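Side-chain contacts in TetR-family transcriptional regulator (Streptomyces coelicolor, PDB 2G7L), which probably binds DNA as a dimer through an N-terminal helix-turn-helix domain and regulates transcription, presumably in response to a ligand of its C-terminal domain: residues A[91-94]-A[95-99]; A[184-188]-A[189-193]; A[35-38]-A[39-42]; A[112-116]-A[117-121]; A[17-21]-A[22-26]. All coordinates share one frame; numbering follows the deposited sequence.

Contact 1: A[91-94]-A[95-99]; sequences EQLR and AVLTS
Arg94 O is gripped twice by Thr98, one turn further along helix 89-106. The hydroxyl gives its proton to this carbonyl, with OG1 of Thr98 2.8 Å from Arg94 O, and the backbone amide Thr98 N lies 2.9 Å from the same oxygen. The two donors come from opposite faces of the carbonyl plane, the hydroxyl tilted 35° from it, so both fit on one acceptor without crowding each other. Thr98 can do this because its OG1 stands beside its own backbone N (chi1 -60°), which turns the hydroxyl back toward the preceding turn. A threonine on an exposed helical face can thus satisfy its own hydroxyl within the helix.

The neighbouring face is apolar. Leu93 and Leu97, four residues apart, lie side by side and point the same way, and Leu93 CD2 touches Leu97 CD1 at 3.6 Å. The main chain beneath them is regular, with Leu97 N bonded to Leu93 O at 3.0 Å. Arg94 keeps CB and CG near the helix, then bends at chi3 (-67°) and carries its guanidinium to Asp215 in a salt bridge and to Arg211 O.

These faces match the surroundings of the helix in the C-terminal domain: Leu93 and Val96 pack on Val131 of helix 122-136, Leu97 reaches Leu152 and Leu153 of helix 142-161, and Leu93, Arg94 and Leu97 all meet Phe214 of helix 206-223.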
loop_
_atom_site.group_PDB
_atom_site.type_symbol
_atom_site.label_atom_id
_atom_site.label_comp_id
_atom_site.label_asym_id
_atom_site.label_seq_id
_atom_site.Cartn_x
_atom_site.Cartn_y
_atom_site.Cartn_z
ATOM N N GLU A 91 -7.068 1.723 -22.716
ATOM C CA GLU A 91 -5.675 2.059 -23.017
ATOM C C GLU A 91 -5.230 3.448 -22.458
ATOM O O GLU A 91 -4.070 3.625 -22.003
ATOM C CB GLU A 91 -5.487 2.024 -24.533
ATOM C CG GLU A 91 -4.153 2.600 -25.037
ATOM C CD GLU A 91 -4.238 3.059 -26.508
ATOM O OE1 GLU A 91 -5.295 3.634 -26.903
ATOM O OE2 GLU A 91 -3.237 2.838 -27.260
ATOM N N GLN A 92 -6.132 4.424 -22.533
ATOM C CA GLN A 92 -5.874 5.762 -22.018
ATOM C C GLN A 92 -5.887 5.762 -20.486
ATOM O O GLN A 92 -5.053 6.396 -19.888
ATOM C CB GLN A 92 -6.959 6.717 -22.486
ATOM C CG GLN A 92 -6.860 7.234 -23.956
ATOM C CD GLN A 92 -8.112 8.011 -24.334
ATOM O OE1 GLN A 92 -8.126 9.255 -24.320
ATOM N NE2 GLN A 92 -9.188 7.284 -24.628
ATOM N N LEU A 93 -6.844 5.067 -19.863
ATOM C CA LEU A 93 -6.767 4.712 -18.406
ATOM C C LEU A 93 -5.395 4.160 -18.023
ATOM O O LEU A 93 -4.731 4.634 -17.110
ATOM C CB LEU A 93 -7.850 3.691 -18.015
ATOM C CG LEU A 93 -8.694 3.888 -16.739
ATOM C CD1 LEU A 93 -9.050 2.570 -16.214
ATOM C CD2 LEU A 93 -8.114 4.758 -15.630
ATOM N N ARG A 94 -4.950 3.145 -18.737
ATOM C CA ARG A 94 -3.664 2.596 -18.407
ATOM C C ARG A 94 -2.559 3.675 -18.484
ATOM O O ARG A 94 -1.629 3.704 -17.630
ATOM C CB ARG A 94 -3.328 1.418 -19.329
ATOM C CG ARG A 94 -2.084 0.642 -18.846
ATOM C CD ARG A 94 -1.480 -0.325 -19.891
ATOM N NE ARG A 94 -2.356 -1.480 -20.218
ATOM C CZ ARG A 94 -2.337 -2.680 -19.628
ATOM N NH1 ARG A 94 -1.528 -2.932 -18.600
ATOM N NH2 ARG A 94 -3.156 -3.638 -20.055
ATOM N N ALA A 95 -2.609 4.521 -19.532
ATOM C CA ALA A 95 -1.614 5.632 -19.633
ATOM C C ALA A 95 -1.665 6.621 -18.453
ATOM O O ALA A 95 -0.624 6.941 -17.864
ATOM C CB ALA A 95 -1.696 6.368 -21.006
ATOM N N VAL A 96 -2.831 7.081 -18.036
ATOM C CA VAL A 96 -2.779 7.964 -16.879
ATOM C C VAL A 96 -2.251 7.289 -15.605
ATOM O O VAL A 96 -1.457 7.860 -14.874
ATOM C CB VAL A 96 -4.002 8.954 -16.711
ATOM C CG1 VAL A 96 -4.933 8.919 -17.915
ATOM C CG2 VAL A 96 -4.707 8.873 -15.370
ATOM N N LEU A 97 -2.630 6.027 -15.407
ATOM C CA LEU A 97 -2.252 5.322 -14.185
ATOM C C LEU A 97 -0.778 5.065 -14.186
ATOM O O LEU A 97 -0.161 5.112 -13.164
ATOM C CB LEU A 97 -3.108 4.033 -13.978
ATOM C CG LEU A 97 -4.491 4.419 -13.444
ATOM C CD1 LEU A 97 -5.478 3.287 -13.642
ATOM C CD2 LEU A 97 -4.393 4.824 -11.947
ATOM N N THR A 98 -0.210 4.857 -15.352
ATOM C CA THR A 98 1.239 4.737 -15.501
ATOM C C THR A 98 1.996 6.020 -15.160
ATOM O O THR A 98 2.997 5.981 -14.422
ATOM C CB THR A 98 1.587 4.216 -16.932
ATOM O OG1 THR A 98 0.965 2.952 -17.080
ATOM C CG2 THR A 98 3.071 4.039 -17.166
ATOM N N SER A 99 1.546 7.157 -15.674
ATOM C CA SER A 99 2.247 8.384 -15.361
ATOM C C SER A 99 2.052 8.771 -13.926
ATOM O O SER A 99 3.012 9.210 -13.328
ATOM C CB SER A 99 1.986 9.528 -16.371
ATOM O OG SER A 99 0.622 9.759 -16.622
#

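Contact 2: A[184-188]-A[189-193]; sequences RDADE and ATHPA
The turn that leads from helix 178-185 into helix 192-197 is closed at Asp187 O, and His191 stands at the N-cap position of the second helix. His191 N reaches Asp187 O at 2.8 Å, almost in line with the carbonyl bond, the C=O...N angle being 169°. Thr190 OG1 donates its proton to Asp187 O, also at 2.8 Å, but from the flank, with a C=O...O angle of 114°. Thr190 N adds a weak, bent third bond. The threonine is not at ease here: its first torsion is off any staggered position and OG1 is pressed against Asp187 CB, so the exact place of the hydroxyl is uncertain, though a short side chain with a hydroxyl can serve such a corner. The side chains of Asp187 and Thr190 run side by side and point the same way.

The imidazole of His191 turns toward the incoming chain. Its CG lies beside the backbone N (chi1 -68°), and Ala186 CB approaches His191 ND1 obliquely at 3.8 Å; a methyl is small enough to fit close against the ring. Across the turn, Pro192 CB lies 3.5 Å from Glu188 O. Proline fits the first turn of a helix well, since an amide hydrogen is not needed there.

The second subunit packs against the start of the helix. Its Glu122, weakly bonded to His191 NE2, could favour a proton there, but ND1, buried without a partner, may argue against a second, so the charge stays open. Asp187 O thus carries the turn, while Ala193 N finds its acceptor in Glu129 of the second subunit.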
loop_
_atom_site.group_PDB
_atom_site.type_symbol
_atom_site.label_atom_id
_atom_site.label_comp_id
_atom_site.label_asym_id
_atom_site.label_seq_id
_atom_site.Cartn_x
_atom_site.Cartn_y
_atom_site.Cartn_z
ATOM N N ARG A 184 12.905 -18.933 -2.099
ATOM C CA ARG A 184 13.836 -19.833 -2.807
ATOM C C ARG A 184 14.354 -21.045 -1.943
ATOM O O ARG A 184 14.646 -22.111 -2.494
ATOM C CB ARG A 184 15.006 -19.062 -3.453
ATOM C CG ARG A 184 14.591 -17.788 -4.164
ATOM C CD ARG A 184 15.664 -17.185 -5.082
ATOM N NE ARG A 184 15.326 -17.450 -6.484
ATOM C CZ ARG A 184 15.117 -16.533 -7.436
ATOM N NH1 ARG A 184 15.247 -15.231 -7.184
ATOM N NH2 ARG A 184 14.798 -16.930 -8.669
ATOM N N ASP A 185 14.419 -20.873 -0.620
ATOM C CA ASP A 185 14.989 -21.847 0.330
ATOM C C ASP A 185 13.961 -22.717 1.032
ATOM O O ASP A 185 14.350 -23.723 1.664
ATOM C CB ASP A 185 15.743 -21.151 1.478
ATOM C CG ASP A 185 17.021 -20.506 1.038
ATOM O OD1 ASP A 185 17.691 -21.037 0.115
ATOM O OD2 ASP A 185 17.372 -19.465 1.641
ATOM N N ALA A 186 12.685 -22.293 1.009
ATOM C CA ALA A 186 11.585 -23.128 1.503
ATOM C C ALA A 186 11.761 -24.533 0.921
ATOM O O ALA A 186 12.120 -24.697 -0.253
ATOM C CB ALA A 186 10.213 -22.552 1.131
ATOM N N ASP A 187 11.537 -25.533 1.767
ATOM C CA ASP A 187 11.733 -26.931 1.389
ATOM C C ASP A 187 10.482 -27.466 0.732
ATOM O O ASP A 187 9.411 -27.435 1.336
ATOM C CB ASP A 187 12.142 -27.802 2.612
ATOM C CG ASP A 187 13.581 -27.502 3.113
ATOM O OD1 ASP A 187 14.560 -27.600 2.320
ATOM O OD2 ASP A 187 13.736 -27.170 4.313
ATOM N N GLU A 188 10.647 -27.955 -0.505
ATOM C CA GLU A 188 9.615 -28.690 -1.251
ATOM C C GLU A 188 8.773 -29.598 -0.352
ATOM O O GLU A 188 7.554 -29.671 -0.489
ATOM C CB GLU A 188 10.252 -29.418 -2.465
ATOM C CG GLU A 188 9.827 -30.902 -2.742
ATOM C CD GLU A 188 8.577 -31.082 -3.625
ATOM O OE1 GLU A 188 7.439 -30.959 -3.101
ATOM O OE2 GLU A 188 8.731 -31.395 -4.836
ATOM N N ALA A 189 9.430 -30.230 0.615
ATOM C CA ALA A 189 8.798 -31.168 1.543
ATOM C C ALA A 189 7.753 -30.498 2.441
ATOM O O ALA A 189 6.600 -30.981 2.562
ATOM C CB ALA A 189 9.883 -31.840 2.397
ATOM N N THR A 190 8.171 -29.377 3.031
ATOM C CA THR A 190 7.448 -28.591 4.082
ATOM C C THR A 190 6.520 -27.463 3.542
ATOM O O THR A 190 5.588 -27.006 4.222
ATOM C CB THR A 190 8.516 -27.901 4.957
ATOM O OG1 THR A 190 9.648 -27.577 4.123
ATOM C CG2 THR A 190 9.006 -28.840 6.058
ATOM N N HIS A 191 6.817 -27.020 2.326
ATOM C CA HIS A 191 6.112 -25.926 1.658
ATOM C C HIS A 191 5.927 -26.281 0.176
ATOM O O HIS A 191 6.557 -25.661 -0.688
ATOM C CB HIS A 191 6.950 -24.647 1.754
ATOM C CG HIS A 191 7.060 -24.095 3.138
ATOM N ND1 HIS A 191 8.184 -24.249 3.905
ATOM C CD2 HIS A 191 6.189 -23.368 3.888
ATOM C CE1 HIS A 191 8.000 -23.661 5.078
ATOM N NE2 HIS A 191 6.799 -23.113 5.095
ATOM N N PRO A 192 5.110 -27.327 -0.122
ATOM C CA PRO A 192 5.002 -27.789 -1.504
ATOM C C PRO A 192 4.278 -26.747 -2.432
ATOM O O PRO A 192 4.655 -26.588 -3.581
ATOM C CB PRO A 192 4.189 -29.077 -1.361
ATOM C CG PRO A 192 3.305 -28.794 -0.138
ATOM C CD PRO A 192 4.241 -28.106 0.786
ATOM N N ALA A 193 3.290 -26.033 -1.912
ATOM C CA ALA A 193 2.592 -24.998 -2.723
ATOM C C ALA A 193 3.612 -23.940 -3.128
ATOM O O ALA A 193 3.652 -23.570 -4.295
ATOM C CB ALA A 193 1.399 -24.395 -1.978
#

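Contact 3: A[35-38]-A[39-42]; sequences EGLE and KVTM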
loop_
_atom_site.group_PDB
_atom_site.type_symbol
_atom_site.label_atom_id
_atom_site.label_comp_id
_atom_site.label_asym_id
_atom_site.label_seq_id
_atom_site.Cartn_x
_atom_site.Cartn_y
_atom_site.Cartn_z
ATOM N N GLU A 35 17.146 19.886 -1.070
ATOM C CA GLU A 35 17.714 19.220 0.106
ATOM C C GLU A 35 17.276 17.758 0.329
ATOM O O GLU A 35 17.802 17.093 1.234
ATOM C CB GLU A 35 17.462 20.081 1.360
ATOM C CG GLU A 35 18.188 21.456 1.353
ATOM C CD GLU A 35 18.339 22.012 2.745
ATOM O OE1 GLU A 35 19.109 21.416 3.522
ATOM O OE2 GLU A 35 17.679 23.024 3.087
ATOM N N GLY A 36 16.318 17.280 -0.475
ATOM C CA GLY A 36 15.834 15.895 -0.394
ATOM C C GLY A 36 14.347 15.589 -0.194
ATOM O O GLY A 36 13.692 14.993 -1.093
ATOM N N LEU A 37 13.834 15.922 0.989
ATOM C CA LEU A 37 12.471 15.529 1.444
ATOM C C LEU A 37 12.464 15.020 2.878
ATOM O O LEU A 37 11.491 15.217 3.627
ATOM C CB LEU A 37 11.778 14.517 0.546
ATOM C CG LEU A 37 10.343 14.125 0.949
ATOM C CD1 LEU A 37 9.356 15.328 1.065
ATOM C CD2 LEU A 37 9.815 13.164 -0.036
ATOM N N GLU A 38 13.560 14.341 3.241
ATOM C CA GLU A 38 13.896 14.005 4.627
ATOM C C GLU A 38 14.032 15.302 5.437
ATOM O O GLU A 38 13.657 15.351 6.613
ATOM C CB GLU A 38 15.171 13.131 4.676
ATOM C CG GLU A 38 16.380 13.595 3.783
ATOM C CD GLU A 38 16.284 13.185 2.281
ATOM O OE1 GLU A 38 15.167 13.112 1.716
ATOM O OE2 GLU A 38 17.335 12.949 1.636
ATOM N N LYS A 39 14.498 16.359 4.762
ATOM C CA LYS A 39 14.609 17.731 5.301
ATOM C C LYS A 39 13.280 18.538 5.430
ATOM O O LYS A 39 13.192 19.504 6.193
ATOM C CB LYS A 39 15.592 18.521 4.434
ATOM C CG LYS A 39 16.927 17.829 4.144
ATOM C CD LYS A 39 17.717 17.609 5.401
ATOM C CE LYS A 39 19.151 17.211 5.079
ATOM N NZ LYS A 39 19.722 16.569 6.287
ATOM N N VAL A 40 12.250 18.139 4.692
ATOM C CA VAL A 40 10.968 18.818 4.721
ATOM C C VAL A 40 10.168 18.424 5.982
ATOM O O VAL A 40 9.314 17.499 5.976
ATOM C CB VAL A 40 10.169 18.562 3.411
ATOM C CG1 VAL A 40 8.857 19.369 3.402
ATOM C CG2 VAL A 40 11.047 18.861 2.168
ATOM N N THR A 41 10.438 19.129 7.073
ATOM C CA THR A 41 9.699 18.900 8.300
ATOM C C THR A 41 8.946 20.174 8.589
ATOM O O THR A 41 9.229 21.191 7.972
ATOM C CB THR A 41 10.672 18.601 9.466
ATOM O OG1 THR A 41 11.453 19.773 9.726
ATOM C CG2 THR A 41 11.637 17.468 9.115
HETATM N N MSE A 42 8.004 20.133 9.527
HETATM C CA MSE A 42 7.237 21.318 9.879
HETATM C C MSE A 42 8.140 22.381 10.532
HETATM O O MSE A 42 7.980 23.578 10.284
HETATM C CB MSE A 42 6.039 20.962 10.789
HETATM C CG MSE A 42 4.883 20.225 10.041
HETATM SE SE MSE A 42 3.993 21.380 8.703
HETATM C CE MSE A 42 2.797 22.226 9.803
#
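The backbone leaves helix 21-35 at Gly36 with positive phi (125°), bends through Leu37 and Glu38, and makes an inverse gamma turn centred on Val40 before helix 42-48 begins. This is the link between the first two helices of the TetR-type DNA-binding domain. Glycine suits position 36 because a side chain would collide with the carbonyl oxygen of Glu35 and with Glu38 OE2. Both bends are held lightly: in the first, Val40 N reaches Leu37 O at 3.2 Å in a weak bond, and the gamma turn is closed by an equally weak one from Thr41 N to Lys39 O.

On the inner side, the side chains of Leu37 and Val40 cross obliquely. A first torsion of -178° carries the leucine branch to its neighbour, Leu37 CD1 lying 4.1 Å from Val40 CG2. Leu37 also touches Met32 and His67. Val40, buried, packs on Ala28, Leu31 and Met32 of helix 21-35 and on Leu66 of helix 63-74, a fitting place for a compact branched apolar residue.

The outer side is polar. The carboxylate of Glu35 is engaged by Arg44 in a salt bridge, while Lys39 uses its aliphatic part: Lys39 CG lies 3.6 Å from Glu35 CB. Thr41 is the N-cap of helix 42-48, and its OG1, set between backbone N and carbonyl carbon (chi1 66°), accepts from Arg44 N. Thr41 CG2 lies 3.8 Å from Glu38 O.

Contact 4: A[112-116]-A[117-121]; sequences RSALV and ARPSG
Arg118 meets the last turn of helix 108-116 with the root of its side chain. CB points away from the helix; Arg118 CG, placed beside the backbone N (chi1 -80°), comes within 3.6 Å of Ala114 O. Farther out the side chain packs on Tyr124 and on Thr179 of the second subunit, and a bend at chi3 (-70°) turns the guanidinium toward Asp150, with which NH1 forms a long, weak ion pair. The flexible aliphatic stem of arginine lets it pass the helix and still carry a charge to helix 142-161.

The backbone makes the firmer junction. Ala117 N donates to Ser113 O at 2.8 Å, nearly straight at the hydrogen (169°), a helical bond that extends to the first residue of the following segment. Ala117 O then takes a CA-H...O contact from Ala114 CA at 3.3 Å. Alanine suits position 114 because its small methyl fits among Leu71, Thr157 and Pro119, five residues on, Ala114 CB lying 4.4 Å from Pro119 CD. Proline, with its restricted backbone, suits the extended run 117-119.

Ala114 and Pro119 both pack on Leu71 of helix 63-74, which in this family connects the DNA-binding and C-terminal domains, and Pro119 also meets Tyr124 of helix 122-136. Towards the dimer partner, Leu115 packs on Leu115 of the second subunit and Pro119 O accepts from Thr179 of that subunit, while Leu115 also lies against helix 142-161.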
loop_
_atom_site.group_PDB
_atom_site.type_symbol
_atom_site.label_atom_id
_atom_site.label_comp_id
_atom_site.label_asym_id
_atom_site.label_seq_id
_atom_site.Cartn_x
_atom_site.Cartn_y
_atom_site.Cartn_z
ATOM N N ARG A 112 4.472 6.230 0.097
ATOM C CA ARG A 112 4.280 5.719 1.468
ATOM C C ARG A 112 3.373 6.604 2.274
ATOM O O ARG A 112 2.467 6.128 2.998
ATOM C CB ARG A 112 5.601 5.525 2.206
ATOM C CG ARG A 112 6.399 4.352 1.699
ATOM C CD ARG A 112 7.841 4.355 2.222
ATOM N NE ARG A 112 8.635 3.645 1.228
ATOM C CZ ARG A 112 9.933 3.395 1.310
ATOM N NH1 ARG A 112 10.622 3.742 2.385
ATOM N NH2 ARG A 112 10.540 2.739 0.345
ATOM N N SER A 113 3.568 7.913 2.158
ATOM C CA SER A 113 2.737 8.834 2.926
ATOM C C SER A 113 1.348 8.953 2.355
ATOM O O SER A 113 0.383 9.167 3.098
ATOM C CB SER A 113 3.404 10.214 2.967
ATOM O OG SER A 113 4.636 10.122 3.653
ATOM N N ALA A 114 1.231 8.824 1.034
ATOM C CA ALA A 114 -0.116 8.858 0.363
ATOM C C ALA A 114 -1.083 7.732 0.873
ATOM O O ALA A 114 -2.313 7.912 0.985
ATOM C CB ALA A 114 0.043 8.827 -1.182
ATOM N N LEU A 115 -0.514 6.630 1.342
ATOM C CA LEU A 115 -1.374 5.633 2.034
ATOM C C LEU A 115 -1.842 6.093 3.382
ATOM O O LEU A 115 -2.912 5.731 3.807
ATOM C CB LEU A 115 -0.716 4.239 2.122
ATOM C CG LEU A 115 -0.323 3.653 0.766
ATOM C CD1 LEU A 115 0.841 2.689 0.857
ATOM C CD2 LEU A 115 -1.482 3.054 -0.038
ATOM N N VAL A 116 -1.061 6.915 4.070
ATOM C CA VAL A 116 -1.510 7.489 5.331
ATOM C C VAL A 116 -2.503 8.642 5.106
ATOM O O VAL A 116 -3.583 8.696 5.724
ATOM C CB VAL A 116 -0.306 7.991 6.146
ATOM C CG1 VAL A 116 -0.758 8.452 7.530
ATOM C CG2 VAL A 116 0.718 6.908 6.264
ATOM N N ALA A 117 -2.154 9.580 4.211
ATOM C CA ALA A 117 -3.122 10.659 3.844
ATOM C C ALA A 117 -3.000 10.933 2.365
ATOM O O ALA A 117 -1.922 11.209 1.883
ATOM C CB ALA A 117 -2.916 11.929 4.678
ATOM N N ARG A 118 -4.114 10.749 1.636
ATOM C CA ARG A 118 -4.123 10.975 0.213
ATOM C C ARG A 118 -4.093 12.481 -0.044
ATOM O O ARG A 118 -4.693 13.232 0.729
ATOM C CB ARG A 118 -5.407 10.415 -0.424
ATOM C CG ARG A 118 -5.379 8.912 -0.653
ATOM C CD ARG A 118 -6.610 8.477 -1.352
ATOM N NE ARG A 118 -7.749 8.573 -0.486
ATOM C CZ ARG A 118 -9.011 8.397 -0.882
ATOM N NH1 ARG A 118 -9.286 8.127 -2.158
ATOM N NH2 ARG A 118 -9.996 8.523 0.005
ATOM N N PRO A 119 -3.496 12.895 -1.187
ATOM C CA PRO A 119 -3.633 14.264 -1.642
ATOM C C PRO A 119 -5.095 14.705 -1.723
ATOM O O PRO A 119 -6.026 13.869 -1.797
ATOM C CB PRO A 119 -2.998 14.233 -3.031
ATOM C CG PRO A 119 -1.961 13.192 -2.907
ATOM C CD PRO A 119 -2.680 12.111 -2.124
ATOM N N SER A 120 -5.288 16.026 -1.689
ATOM C CA SER A 120 -6.604 16.600 -1.736
ATOM C C SER A 120 -6.582 17.920 -2.526
ATOM O O SER A 120 -7.512 18.691 -2.443
ATOM C CB SER A 120 -7.128 16.831 -0.321
ATOM O OG SER A 120 -6.312 17.767 0.382
ATOM N N GLY A 121 -5.545 18.187 -3.302
ATOM C CA GLY A 121 -5.513 19.475 -3.964
ATOM C C GLY A 121 -6.079 19.377 -5.348
ATOM O O GLY A 121 -6.627 18.334 -5.736
#

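Contact 5: A[17-21]-A[22-26]; sequences PALSR and RWIVD
Ser20 OG caps the start of helix 21-35, the first helix of the TetR-type DNA-binding domain, by accepting from Trp23 N at 3.2 Å, and around this bond the contact divides into a tight apolar side and a looser polar one. The hydroxyl reaches the amide because OG stands between backbone N and carbonyl carbon (chi1 60°). Serine suits an N-cap, its short side chain replacing the acceptor that the first turn lacks. With alanine at this position Trp23 N is likely to lose its capping acceptor, and the water its link to the cap.

The tight side is built on Ile24 over Ser20 O: Ile24 N bonds to it and Ile24 CG1 presses to 3.1 Å from Ser20 O. Leu19 CD1 adds a contact of 3.9 Å to Ile24 CG1. The indole is thrown back along the incoming chain, where Pro17 CB touches Trp23 CH2 at 4.0 Å. Ala18 O approaches Trp23 CE3 obliquely at 3.3 Å.

The other side is polar and carries a bound water, which contacts Ser20 OG at 3.1 Å and accepts from Arg22 NH2 at the edge of the guanidinium. Exposed Arg22 also forms a salt bridge along the helix, its NH1 2.8 Å from Asp26 OD2.

Inward, Ile24 packs on Leu56 and Leu19 on Ser55, both of helix 53-56, the second helix of the helix-turn-helix in this family, while Arg21 and Val25 lie against Ala69 of helix 63-74.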
loop_
_atom_site.group_PDB
_atom_site.type_symbol
_atom_site.label_atom_id
_atom_site.label_comp_id
_atom_site.label_asym_id
_atom_site.label_seq_id
_atom_site.Cartn_x
_atom_site.Cartn_y
_atom_site.Cartn_z
ATOM N N PRO A 17 5.196 39.341 5.270
ATOM C CA PRO A 17 4.248 38.797 4.242
ATOM C C PRO A 17 3.240 37.813 4.858
ATOM O O PRO A 17 3.571 37.124 5.835
ATOM C CB PRO A 17 5.159 38.091 3.209
ATOM C CG PRO A 17 6.563 38.651 3.443
ATOM C CD PRO A 17 6.604 38.988 4.950
ATOM N N ALA A 18 2.012 37.787 4.331
ATOM C CA ALA A 18 0.960 36.922 4.887
ATOM C C ALA A 18 1.189 35.435 4.553
ATOM O O ALA A 18 1.604 35.086 3.441
ATOM C CB ALA A 18 -0.415 37.365 4.431
ATOM N N LEU A 19 0.923 34.580 5.538
ATOM C CA LEU A 19 1.167 33.156 5.402
ATOM C C LEU A 19 -0.009 32.588 4.634
ATOM O O LEU A 19 -1.156 32.918 4.945
ATOM C CB LEU A 19 1.225 32.525 6.787
ATOM C CG LEU A 19 2.044 31.273 7.110
ATOM C CD1 LEU A 19 3.392 31.112 6.335
ATOM C CD2 LEU A 19 2.271 31.218 8.610
ATOM N N SER A 20 0.251 31.752 3.628
ATOM C CA SER A 20 -0.850 31.032 2.960
ATOM C C SER A 20 -0.497 29.565 2.779
ATOM O O SER A 20 0.680 29.192 2.875
ATOM C CB SER A 20 -1.196 31.671 1.612
ATOM O OG SER A 20 -0.073 31.645 0.739
ATOM N N ARG A 21 -1.511 28.743 2.485
ATOM C CA ARG A 21 -1.284 27.360 2.127
ATOM C C ARG A 21 -0.385 27.289 0.882
ATOM O O ARG A 21 0.592 26.531 0.870
ATOM C CB ARG A 21 -2.604 26.623 1.905
ATOM C CG ARG A 21 -2.369 25.109 1.690
ATOM C CD ARG A 21 -3.595 24.242 1.740
ATOM N NE ARG A 21 -3.303 22.941 1.118
ATOM C CZ ARG A 21 -3.072 21.812 1.789
ATOM N NH1 ARG A 21 -2.807 20.675 1.147
ATOM N NH2 ARG A 21 -3.127 21.805 3.098
ATOM N N ARG A 22 -0.699 28.078 -0.158
ATOM C CA ARG A 22 0.079 28.018 -1.387
ATOM C C ARG A 22 1.567 28.278 -1.104
ATOM O O ARG A 22 2.436 27.601 -1.638
ATOM C CB ARG A 22 -0.431 29.031 -2.409
ATOM C CG ARG A 22 0.462 29.058 -3.698
ATOM C CD ARG A 22 0.422 30.385 -4.483
ATOM N NE ARG A 22 0.801 31.515 -3.653
ATOM C CZ ARG A 22 2.058 31.855 -3.377
ATOM N NH1 ARG A 22 3.093 31.155 -3.861
ATOM N NH2 ARG A 22 2.265 32.897 -2.594
ATOM N N TRP A 23 1.863 29.306 -0.310
ATOM C CA TRP A 23 3.255 29.698 -0.063
ATOM C C TRP A 23 4.018 28.617 0.688
ATOM O O TRP A 23 5.156 28.269 0.348
ATOM C CB TRP A 23 3.313 31.039 0.687
ATOM C CG TRP A 23 4.720 31.591 0.997
ATOM C CD1 TRP A 23 5.924 31.316 0.352
ATOM C CD2 TRP A 23 5.031 32.526 2.026
ATOM N NE1 TRP A 23 6.950 32.021 0.941
ATOM C CE2 TRP A 23 6.423 32.765 1.976
ATOM C CE3 TRP A 23 4.255 33.191 2.998
ATOM C CZ2 TRP A 23 7.058 33.674 2.854
ATOM C CZ3 TRP A 23 4.893 34.104 3.862
ATOM C CH2 TRP A 23 6.278 34.320 3.776
ATOM N N ILE A 24 3.371 28.093 1.717
ATOM C CA ILE A 24 3.921 26.978 2.536
ATOM C C ILE A 24 4.288 25.789 1.689
ATOM O O ILE A 24 5.406 25.200 1.822
ATOM C CB ILE A 24 2.895 26.578 3.610
ATOM C CG1 ILE A 24 2.749 27.726 4.609
ATOM C CG2 ILE A 24 3.270 25.202 4.286
ATOM C CD1 ILE A 24 1.460 27.678 5.447
ATOM N N VAL A 25 3.389 25.421 0.766
ATOM C CA VAL A 25 3.667 24.216 -0.041
ATOM C C VAL A 25 4.681 24.472 -1.117
ATOM O O VAL A 25 5.528 23.609 -1.401
ATOM C CB VAL A 25 2.374 23.253 -0.391
ATOM C CG1 VAL A 25 1.046 23.759 0.111
ATOM C CG2 VAL A 25 2.338 22.718 -1.818
ATOM N N ASP A 26 4.675 25.695 -1.673
ATOM C CA ASP A 26 5.665 26.051 -2.728
ATOM C C ASP A 26 7.049 25.988 -2.104
ATOM O O ASP A 26 8.000 25.590 -2.765
ATOM C CB ASP A 26 5.401 27.459 -3.389
ATOM C CG ASP A 26 4.109 27.497 -4.306
ATOM O OD1 ASP A 26 3.494 26.395 -4.558
ATOM O OD2 ASP A 26 3.741 28.615 -4.816
HETATM O O HOH W 1 -0.716 33.631 -1.512
#

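Contacts 3 and 5 belong to the DNA-binding domain and frame helix 21-35, one at each end, their centres about 17 Å apart; in both a hydroxyl N-cap starts a helix on a surface with a hydrophobic underside. Contacts 1 and 4 are partly buried in the C-terminal domain. Contact 1 is regular helix, with main-chain bonds, packed leucines and a threonine hydroxyl turned onto a backbone carbonyl, whereas contact 4 is a helix end that packs on helix 63-74 and the second subunit. Contact 2, the outlier, has its centre about 34 Å from the centre of the chain, is largely exposed, and shares only with contact 4 a role at the dimer interface, through more polar chemistry.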